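PDB 1IPA: RNA 2'-o-ribose methyltransferase from Thermus thermophilus, which probably methylates the 2'-hydroxyl of a ribose in RNA, as a knotted methyltransferase of the TrmH (SpoU) family that uses S-adenosylmethionine. Local coordinates for residues L18-K21 and H22-Q26; G33-E36 and I37-L41; G56-P59 and E60-Q63. All blocks are in the same frame, centred on the assembly; numbering follows the deposited sequence.

Interaction 1 (L18-K21 and H22-Q26); sequences LERK and HRDSQ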
loop_
_atom_site.group_PDB
_atom_site.type_symbol
_atom_site.label_atom_id
_atom_site.label_comp_id
_atom_site.label_asym_id
_atom_site.label_seq_id
_atom_site.Cartn_x
_atom_site.Cartn_y
_atom_site.Cartn_z
ATOM N N LEU A 18 6.970 -4.135 15.695
ATOM C CA LEU A 18 6.307 -5.036 14.753
ATOM C C LEU A 18 4.803 -5.025 14.999
ATOM O O LEU A 18 4.021 -5.414 14.134
ATOM C CB LEU A 18 6.856 -6.461 14.855
ATOM C CG LEU A 18 8.304 -6.598 14.360
ATOM C CD1 LEU A 18 8.759 -8.033 14.481
ATOM C CD2 LEU A 18 8.406 -6.129 12.922
ATOM N N GLU A 19 4.403 -4.551 16.176
ATOM C CA GLU A 19 2.992 -4.467 16.522
ATOM C C GLU A 19 2.494 -3.024 16.371
ATOM O O GLU A 19 3.223 -2.075 16.667
ATOM C CB GLU A 19 2.793 -4.998 17.936
ATOM C CG GLU A 19 3.082 -6.492 18.010
ATOM C CD GLU A 19 3.275 -6.988 19.422
ATOM O OE1 GLU A 19 2.385 -6.748 20.266
ATOM O OE2 GLU A 19 4.322 -7.620 19.688
ATOM N N ARG A 20 1.258 -2.857 15.905
ATOM C CA ARG A 20 0.723 -1.518 15.672
ATOM C C ARG A 20 0.615 -0.567 16.855
ATOM O O ARG A 20 1.018 0.583 16.744
ATOM C CB ARG A 20 -0.646 -1.579 14.986
ATOM C CG ARG A 20 -1.196 -0.182 14.733
ATOM C CD ARG A 20 -2.386 -0.142 13.792
ATOM N NE ARG A 20 -2.675 1.240 13.413
ATOM C CZ ARG A 20 -3.586 1.607 12.519
ATOM N NH1 ARG A 20 -4.314 0.692 11.897
ATOM N NH2 ARG A 20 -3.760 2.891 12.242
ATOM N N LYS A 21 0.058 -1.020 17.970
ATOM C CA LYS A 21 -0.086 -0.143 19.131
ATOM C C LYS A 21 1.240 0.512 19.536
ATOM O O LYS A 21 1.273 1.685 19.895
ATOM C CB LYS A 21 -0.662 -0.920 20.324
ATOM C CG LYS A 21 -2.144 -0.679 20.590
ATOM C CD LYS A 21 -3.027 -1.094 19.419
ATOM C CE LYS A 21 -4.519 -0.979 19.756
ATOM N NZ LYS A 21 -4.941 -1.922 20.829
ATOM N N HIS A 22 2.323 -0.255 19.476
ATOM C CA HIS A 22 3.641 0.240 19.838
ATOM C C HIS A 22 4.180 1.266 18.856
ATOM O O HIS A 22 4.877 2.194 19.251
ATOM C CB HIS A 22 4.605 -0.934 19.967
ATOM C CG HIS A 22 4.214 -1.906 21.034
ATOM N ND1 HIS A 22 4.468 -3.258 20.941
ATOM C CD2 HIS A 22 3.571 -1.724 22.212
ATOM C CE1 HIS A 22 3.995 -3.867 22.014
ATOM N NE2 HIS A 22 3.447 -2.959 22.799
ATOM N N ARG A 23 3.859 1.108 17.579
ATOM C CA ARG A 23 4.311 2.060 16.579
ATOM C C ARG A 23 3.575 3.373 16.777
ATOM O O ARG A 23 4.162 4.449 16.702
ATOM C CB ARG A 23 4.020 1.551 15.167
ATOM C CG ARG A 23 4.718 0.265 14.801
ATOM C CD ARG A 23 4.587 0.006 13.318
ATOM N NE ARG A 23 3.253 -0.443 12.930
ATOM C CZ ARG A 23 2.857 -1.714 12.960
ATOM N NH1 ARG A 23 3.694 -2.662 13.364
ATOM N NH2 ARG A 23 1.636 -2.043 12.551
ATOM N N ASP A 24 2.276 3.277 17.034
ATOM C CA ASP A 24 1.455 4.465 17.207
ATOM C C ASP A 24 1.786 5.284 18.444
ATOM O O ASP A 24 1.860 6.509 18.376
ATOM C CB ASP A 24 -0.031 4.089 17.234
ATOM C CG ASP A 24 -0.485 3.414 15.954
ATOM O OD1 ASP A 24 0.109 3.686 14.888
ATOM O OD2 ASP A 24 -1.446 2.617 16.015
ATOM N N SER A 25 2.002 4.619 19.570
ATOM C CA SER A 25 2.282 5.350 20.788
ATOM C C SER A 25 3.659 5.987 20.756
ATOM O O SER A 25 3.836 7.092 21.254
ATOM C CB SER A 25 2.141 4.438 22.010
ATOM O OG SER A 25 3.271 3.607 22.155
ATOM N N GLN A 26 4.628 5.310 20.153
ATOM C CA GLN A 26 5.987 5.849 20.083
ATOM C C GLN A 26 6.266 6.640 18.814
ATOM O O GLN A 26 7.333 7.226 18.672
ATOM C CB GLN A 26 7.010 4.729 20.186
ATOM C CG GLN A 26 7.000 4.009 21.511
ATOM C CD GLN A 26 7.878 2.781 21.481
ATOM O OE1 GLN A 26 7.652 1.861 20.689
ATOM N NE2 GLN A 26 8.892 2.759 22.336
HETATM O O HOH W 1 1.476 -4.729 12.565
HETATM O O HOH W 2 -1.027 4.415 12.205
#
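Arg23 folds its guanidinium back along the first turn of helix 20-26, one face lying over Arg20 CA and the carbonyl of Glu19. The bend at chi3 (-74°) turns the group toward the N-terminal end of the helix, where NH1 comes 2.9 Å from Leu18 O at the edge of the guanidinium. A water bridges the same two residues: it donates to Leu18 O and accepts from Arg23 NH2 at 2.7 Å. NH1 donates to Leu17 O, and NH2 forms a salt bridge with Asp152, so this buried charge is gripped from several directions.

His22 lies alongside Glu19, the N-cap residue, both side chains pointing the same way. Its CE1 is 3.7 Å from Glu19 OE1, with ring and carboxylate planes 51° apart; the polar partner of ND1 is the carbonyl of Arg16. One turn on from Arg20, Asp24 accepts from Arg20 NE through the syn lone pair of OD2, a salt bridge of 3.2 Å. The Arg20 chain runs out extended, and a second water accepts weakly from its NH2 and donates to Asp24 OD1. The helical bond from Asp24 N to Arg20 O is nearly straight, at 165°.

The short helix sits at the surface of the N-terminal domain, just before strand 28-32. Leu18 rests on Leu30 and Arg23 on Phe29 of that strand, while both side chains also touch Pro156 at the start of helix 156-161.

Interaction 2 (G33-E36 and I37-L41); sequences GARE and IERAL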
loop_
_atom_site.group_PDB
_atom_site.type_symbol
_atom_site.label_atom_id
_atom_site.label_comp_id
_atom_site.label_asym_id
_atom_site.label_seq_id
_atom_site.Cartn_x
_atom_site.Cartn_y
_atom_site.Cartn_z
ATOM N N GLY A 33 14.652 -2.965 3.909
ATOM C CA GLY A 33 14.930 -2.910 2.487
ATOM C C GLY A 33 15.495 -1.589 2.011
ATOM O O GLY A 33 14.966 -0.520 2.330
ATOM N N ALA A 34 16.563 -1.665 1.224
ATOM C CA ALA A 34 17.226 -0.481 0.693
ATOM C C ALA A 34 16.330 0.392 -0.179
ATOM O O ALA A 34 16.422 1.628 -0.137
ATOM C CB ALA A 34 18.459 -0.890 -0.087
ATOM N N ARG A 35 15.468 -0.228 -0.981
ATOM C CA ARG A 35 14.598 0.578 -1.832
ATOM C C ARG A 35 13.486 1.227 -1.007
ATOM O O ARG A 35 13.191 2.409 -1.184
ATOM C CB ARG A 35 13.991 -0.252 -2.969
ATOM C CG ARG A 35 13.418 0.630 -4.075
ATOM C CD ARG A 35 14.520 1.503 -4.657
ATOM N NE ARG A 35 14.069 2.827 -5.071
ATOM C CZ ARG A 35 13.567 3.127 -6.268
ATOM N NH1 ARG A 35 13.438 2.190 -7.205
ATOM N NH2 ARG A 35 13.205 4.379 -6.535
ATOM N N GLU A 36 12.871 0.456 -0.112
ATOM C CA GLU A 36 11.818 0.999 0.741
ATOM C C GLU A 36 12.382 2.173 1.540
ATOM O O GLU A 36 11.766 3.224 1.626
ATOM C CB GLU A 36 11.286 -0.064 1.705
ATOM C CG GLU A 36 10.509 -1.194 1.048
ATOM C CD GLU A 36 11.366 -2.029 0.111
ATOM O OE1 GLU A 36 12.599 -2.098 0.323
ATOM O OE2 GLU A 36 10.805 -2.627 -0.830
ATOM N N ILE A 37 13.566 1.989 2.117
ATOM C CA ILE A 37 14.201 3.047 2.893
ATOM C C ILE A 37 14.432 4.285 2.024
ATOM O O ILE A 37 14.194 5.414 2.459
ATOM C CB ILE A 37 15.550 2.572 3.481
ATOM C CG1 ILE A 37 15.298 1.563 4.604
ATOM C CG2 ILE A 37 16.351 3.754 3.978
ATOM C CD1 ILE A 37 16.533 0.833 5.084
ATOM N N GLU A 38 14.875 4.078 0.790
ATOM C CA GLU A 38 15.126 5.204 -0.100
ATOM C C GLU A 38 13.858 5.975 -0.426
ATOM O O GLU A 38 13.833 7.202 -0.332
ATOM C CB GLU A 38 15.771 4.739 -1.395
ATOM C CG GLU A 38 16.225 5.892 -2.253
ATOM C CD GLU A 38 16.832 5.428 -3.545
ATOM O OE1 GLU A 38 16.116 4.735 -4.299
ATOM O OE2 GLU A 38 18.017 5.751 -3.803
ATOM N N ARG A 39 12.804 5.261 -0.813
ATOM C CA ARG A 39 11.538 5.911 -1.131
ATOM C C ARG A 39 11.035 6.701 0.073
ATOM O O ARG A 39 10.411 7.747 -0.081
ATOM C CB ARG A 39 10.491 4.880 -1.538
ATOM C CG ARG A 39 10.828 4.123 -2.804
ATOM C CD ARG A 39 9.924 2.898 -2.966
ATOM N NE ARG A 39 10.295 2.080 -4.119
ATOM C CZ ARG A 39 10.105 2.447 -5.381
ATOM N NH1 ARG A 39 9.545 3.619 -5.651
ATOM N NH2 ARG A 39 10.484 1.649 -6.373
ATOM N N ALA A 40 11.316 6.203 1.273
ATOM C CA ALA A 40 10.883 6.887 2.484
ATOM C C ALA A 40 11.627 8.210 2.611
ATOM O O ALA A 40 11.050 9.225 3.003
ATOM C CB ALA A 40 11.131 6.010 3.707
ATOM N N LEU A 41 12.908 8.191 2.269
ATOM C CA LEU A 41 13.733 9.393 2.323
ATOM C C LEU A 41 13.225 10.380 1.283
ATOM O O LEU A 41 13.120 11.578 1.547
ATOM C CB LEU A 41 15.195 9.035 2.051
ATOM C CG LEU A 41 15.839 8.273 3.216
ATOM C CD1 LEU A 41 17.256 7.825 2.850
ATOM C CD2 LEU A 41 15.847 9.177 4.450
#
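Gly33 O receives Ile37 N at 2.9 Å, the opening bond of helix 34-42, and three more i to i+4 bonds follow: Glu38 N to Ala34 O, Arg39 N to Arg35 O and Ala40 N to Glu36 O. Gly33 is the N-cap, with phi at 110°; a beta carbon there would run into its preceding carbonyl and Glu36 OE1. Ile37 lays CG1 against Gly33 O, 3.1 Å away, and its side chain continues onto Ile31 and Leu47 of the neighbouring strands.

The polar face belongs to Arg35, Glu38 and Arg39. With CG opposite its backbone N (chi1 -164°) and further bends at chi2 and chi3, Arg35 turns forward along the helix, and its NE meets Glu38 OE1 in a 2.9 Å salt bridge. Its guanidinium and the carboxylate are almost perpendicular. Arg39 reaches back, extended, to stack on the other arginine: the guanidinium centres are 3.6 Å apart and the planes 23° from parallel. Arg35 NH1 and Arg39 NH2 approach to 3.1 Å, two donors that cannot bond to each other.

Two like charges are thus stacked face to face, and the carboxylate of Glu38 probably offsets part of their repulsion.

Interaction 3 (G56-P59 and E60-Q63); sequences GLNP and EEQQ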
loop_
_atom_site.group_PDB
_atom_site.type_symbol
_atom_site.label_atom_id
_atom_site.label_comp_id
_atom_site.label_asym_id
_atom_site.label_seq_id
_atom_site.Cartn_x
_atom_site.Cartn_y
_atom_site.Cartn_z
ATOM N N GLY A 56 28.009 -7.679 5.624
ATOM C CA GLY A 56 28.060 -6.823 4.451
ATOM C C GLY A 56 26.715 -6.498 3.813
ATOM O O GLY A 56 25.687 -7.098 4.137
ATOM N N LEU A 57 26.730 -5.547 2.886
ATOM C CA LEU A 57 25.523 -5.118 2.188
ATOM C C LEU A 57 25.681 -5.326 0.684
ATOM O O LEU A 57 26.803 -5.366 0.181
ATOM C CB LEU A 57 25.283 -3.636 2.481
ATOM C CG LEU A 57 25.276 -3.275 3.969
ATOM C CD1 LEU A 57 25.204 -1.768 4.149
ATOM C CD2 LEU A 57 24.097 -3.960 4.636
ATOM N N ASN A 58 24.572 -5.470 -0.040
ATOM C CA ASN A 58 24.664 -5.634 -1.487
ATOM C C ASN A 58 24.862 -4.241 -2.095
ATOM O O ASN A 58 24.737 -3.235 -1.394
ATOM C CB ASN A 58 23.408 -6.316 -2.059
ATOM C CG ASN A 58 22.123 -5.590 -1.707
ATOM O OD1 ASN A 58 22.021 -4.370 -1.843
ATOM N ND2 ASN A 58 21.125 -6.346 -1.267
ATOM N N PRO A 59 25.185 -4.163 -3.398
ATOM C CA PRO A 59 25.407 -2.881 -4.079
ATOM C C PRO A 59 24.352 -1.817 -3.814
ATOM O O PRO A 59 24.676 -0.689 -3.435
ATOM C CB PRO A 59 25.466 -3.281 -5.549
ATOM C CG PRO A 59 26.089 -4.640 -5.486
ATOM C CD PRO A 59 25.344 -5.284 -4.342
ATOM N N GLU A 60 23.088 -2.177 -4.027
ATOM C CA GLU A 60 21.989 -1.247 -3.814
ATOM C C GLU A 60 21.944 -0.793 -2.362
ATOM O O GLU A 60 21.845 0.399 -2.083
ATOM C CB GLU A 60 20.660 -1.891 -4.212
ATOM C CG GLU A 60 19.447 -1.046 -3.860
ATOM C CD GLU A 60 18.181 -1.505 -4.560
ATOM O OE1 GLU A 60 18.022 -2.729 -4.778
ATOM O OE2 GLU A 60 17.338 -0.637 -4.881
ATOM N N GLU A 61 22.022 -1.743 -1.439
ATOM C CA GLU A 61 22.007 -1.412 -0.023
ATOM C C GLU A 61 23.197 -0.526 0.325
ATOM O O GLU A 61 23.140 0.275 1.255
ATOM C CB GLU A 61 22.048 -2.688 0.815
ATOM C CG GLU A 61 20.716 -3.385 0.907
ATOM C CD GLU A 61 20.834 -4.786 1.457
ATOM O OE1 GLU A 61 19.796 -5.384 1.792
ATOM O OE2 GLU A 61 21.967 -5.295 1.547
ATOM N N GLN A 62 24.272 -0.670 -0.442
ATOM C CA GLN A 62 25.481 0.109 -0.218
ATOM C C GLN A 62 25.313 1.571 -0.643
ATOM O O GLN A 62 25.776 2.480 0.049
ATOM C CB GLN A 62 26.655 -0.525 -0.974
ATOM C CG GLN A 62 28.027 -0.105 -0.463
ATOM C CD GLN A 62 28.289 -0.569 0.968
ATOM O OE1 GLN A 62 28.234 -1.769 1.269
ATOM N NE2 GLN A 62 28.582 0.381 1.856
ATOM N N GLN A 63 24.654 1.806 -1.775
ATOM C CA GLN A 63 24.457 3.177 -2.228
ATOM C C GLN A 63 23.403 3.891 -1.389
ATOM O O GLN A 63 23.436 5.114 -1.266
ATOM C CB GLN A 63 24.098 3.228 -3.723
ATOM C CG GLN A 63 22.807 2.535 -4.152
ATOM C CD GLN A 63 21.574 3.427 -4.053
ATOM O OE1 GLN A 63 21.655 4.644 -4.207
ATOM N NE2 GLN A 63 20.421 2.814 -3.821
HETATM O O HOH W 3 28.633 -3.225 -1.406
#
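A capping box opens helix 59-66, with Asn58 as the N-cap and Glu61 three residues on, each side chain bonding to the backbone NH of the other. Asn58 OD1 accepts from Glu61 N at 2.7 Å, a nearly straight bond. In return Glu61 OE2 accepts from Asn58 N at 3.1 Å, where the N-H points almost directly at the oxygen (172°), although it meets OE2 on the anti side and tilted out of the carboxylate plane. Asn58 can reach because CG sits between its backbone N and carbonyl carbon (chi1 56°), which swings the amide over the exposed first turn. The amide and carboxylate planes lie only 19° apart as the two side chains cross at about a right angle. Asn58 ND2 is also near Glu61 OE2, but the angle is poor for a bond.

Such a box supplies acceptors to NH groups of the first turn, which have no helical carbonyl one turn earlier to bond. Here it fixes the passage from the loop after strand 47-53 into the helix. Glu61 is buried, and its other oxygen, OE1, takes a hydrogen bond from Gly95 N, so one carboxylate joins the helix start to a different part of the chain. With an alanine at Glu61, Asn58 N and Gly95 N would probably both lose their acceptor, and the loop would be less firmly fixed to the helix.

Behind the cap, Gln62 N donates to Asn58 O at 2.8 Å and Gln63 N to Pro59 O at 3.0 Å, beginning the regular helical bonds. Leu57 sets CB against Glu61 CB, 3.8 Å away, and a water donates both to Leu57 O and to Gln62 OE1.

In the fold
All three contacts lie at or near the start of a helix in the N-terminal domain, whose sequence family is associated with substrate binding. Interaction 2 is the buried one, its apolar side set against strands 28-32 and 47-53; interactions 1 and 3 are at the surface. Interactions 2 and 3 touch directly: Ala34 CB packs on Glu61 CG at 3.5 Å, bringing helix 34-42 against helix 59-66. Interaction 1 stands apart, its nearest atoms about 11 Å from those of interaction 2, but it shares strand 28-32 with it and also touches helix 156-161. Salt bridges occur in interactions 1 and 2 and bridging waters in 1 and 3; stacked arginines belong to interaction 2, reciprocal side-chain-to-backbone capping to interaction 3.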